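Side-chain contact in fatty acid synthase 1, isoform A (Drosophila melanogaster, PDB 6FN6), which probably carries out de novo synthesis of long-chain saturated fatty acids from acetyl-CoA and malonyl-CoA with NADPH, this chain holding its dehydratase, enoylreductase and ketoreductase region: residues S869-N872 against Q878-R881. Sequence-based numbering, arbitrary orientation.
Sequences SVFN and QAFR
F871 lays one face of its ring flat on the helix backbone at A879, and that overlap carries most of the contact. The CA of A879 stands almost squarely over the middle of the six-membered ring, 3.7 Å from the centroid of F871 and only 7° off the ring normal, a CH-pi contact. The methyl of A879 is shifted toward the root of the phenyl group: A879 CB comes to 3.6 Å from F871 CG, with CD1 about as near, and it also meets F871 CB at 3.8 Å. Along the CD2-CE2 side of the ring, the backbone N of A879 passes F871 CD2 at 4.0 Å. Q878 adds a smaller share. Its carbonyl carbon lies over the same face, 4.2 Å from F871 CE2, and its CB is at 4.3 Å from that same ring atom, while the amide end leads away from the strand.

The ring reaches the helix because its CG is set anti to the carbonyl carbon of F871 (chi1 -62°), and chi2 of 83° then turns the face, not the edge, to A879. Beside F871, V870 points away from the helix, as F880 on the helix points away from the strand, where it packs on I611 and on helix 613-620.

Strand 868-872, helix 876-885 and the parallel strand 891-895 form a beta-alpha-beta unit; the backbone of F871 is hydrogen-bonded to V893 and K895, and its side chain touches V892. The unit falls in sequence related to zinc-binding dehydrogenases, consistent with the enoylreductase part. No hydrogen bond or charge pair joins the two segments, so what this pair contributes is apolar, probably dispersion together with a weak attraction of the A879 CA-H for the ring face, with the small A879 letting the ring come close to the main chain.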
# COMPACT_ATOMS: atom_id res chain seq x y z
N SER A 869 -18.17 -33.24 -1.20
CA SER A 869 -19.51 -33.16 -0.65
C SER A 869 -20.46 -33.10 -1.84
O SER A 869 -20.70 -32.03 -2.40
CB SER A 869 -19.67 -31.94 0.26
OG SER A 869 -18.66 -31.91 1.25
N VAL A 870 -20.98 -34.25 -2.22
CA VAL A 870 -21.71 -34.38 -3.48
C VAL A 870 -23.20 -34.08 -3.31
O VAL A 870 -23.82 -34.46 -2.32
CB VAL A 870 -21.52 -35.79 -4.08
CG1 VAL A 870 -22.09 -35.85 -5.49
CG2 VAL A 870 -20.05 -36.18 -4.08
N PHE A 871 -23.76 -33.39 -4.30
CA PHE A 871 -25.19 -33.12 -4.36
C PHE A 871 -25.72 -33.47 -5.75
O PHE A 871 -25.03 -33.26 -6.74
CB PHE A 871 -25.47 -31.65 -4.04
CG PHE A 871 -25.05 -31.23 -2.66
CD1 PHE A 871 -23.73 -30.87 -2.40
CD2 PHE A 871 -25.96 -31.20 -1.62
CE1 PHE A 871 -23.34 -30.49 -1.13
CE2 PHE A 871 -25.57 -30.81 -0.35
CZ PHE A 871 -24.26 -30.46 -0.10
N ASN A 872 -26.93 -34.02 -5.82
CA ASN A 872 -27.49 -34.39 -7.12
C ASN A 872 -28.15 -33.17 -7.78
O ASN A 872 -28.17 -32.08 -7.21
CB ASN A 872 -28.50 -35.53 -6.98
CG ASN A 872 -29.62 -35.22 -6.01
OD1 ASN A 872 -29.96 -34.06 -5.78
ND2 ASN A 872 -30.21 -36.26 -5.42
N GLN A 878 -29.18 -26.45 -2.00
CA GLN A 878 -28.53 -26.88 -0.78
C GLN A 878 -27.02 -26.94 -0.99
O GLN A 878 -26.25 -26.65 -0.07
CB GLN A 878 -29.05 -28.25 -0.34
CG GLN A 878 -30.54 -28.27 -0.03
CD GLN A 878 -30.93 -27.26 1.03
OE1 GLN A 878 -30.28 -27.14 2.07
NE2 GLN A 878 -32.01 -26.52 0.78
N ALA A 879 -26.61 -27.30 -2.20
CA ALA A 879 -25.19 -27.36 -2.54
C ALA A 879 -24.53 -25.99 -2.37
O ALA A 879 -23.47 -25.87 -1.76
CB ALA A 879 -25.01 -27.87 -3.96
N PHE A 880 -25.17 -24.96 -2.93
CA PHE A 880 -24.66 -23.60 -2.83
C PHE A 880 -24.67 -23.07 -1.40
O PHE A 880 -23.67 -22.54 -0.92
CB PHE A 880 -25.46 -22.66 -3.73
CG PHE A 880 -24.94 -22.58 -5.14
CD1 PHE A 880 -25.17 -23.60 -6.04
CD2 PHE A 880 -24.23 -21.47 -5.55
CE1 PHE A 880 -24.69 -23.52 -7.33
CE2 PHE A 880 -23.75 -21.38 -6.84
CZ PHE A 880 -23.98 -22.41 -7.73
N ARG A 881 -25.81 -23.21 -0.73
CA ARG A 881 -25.94 -22.75 0.65
C ARG A 881 -24.91 -23.44 1.54
O ARG A 881 -24.41 -22.85 2.50
CB ARG A 881 -27.35 -22.99 1.18
CG ARG A 881 -28.38 -22.06 0.56
CD ARG A 881 -29.74 -22.19 1.22
NE ARG A 881 -30.71 -21.26 0.63
CZ ARG A 881 -30.78 -19.97 0.91
NH1 ARG A 881 -29.93 -19.42 1.78
NH2 ARG A 881 -31.70 -19.21 0.33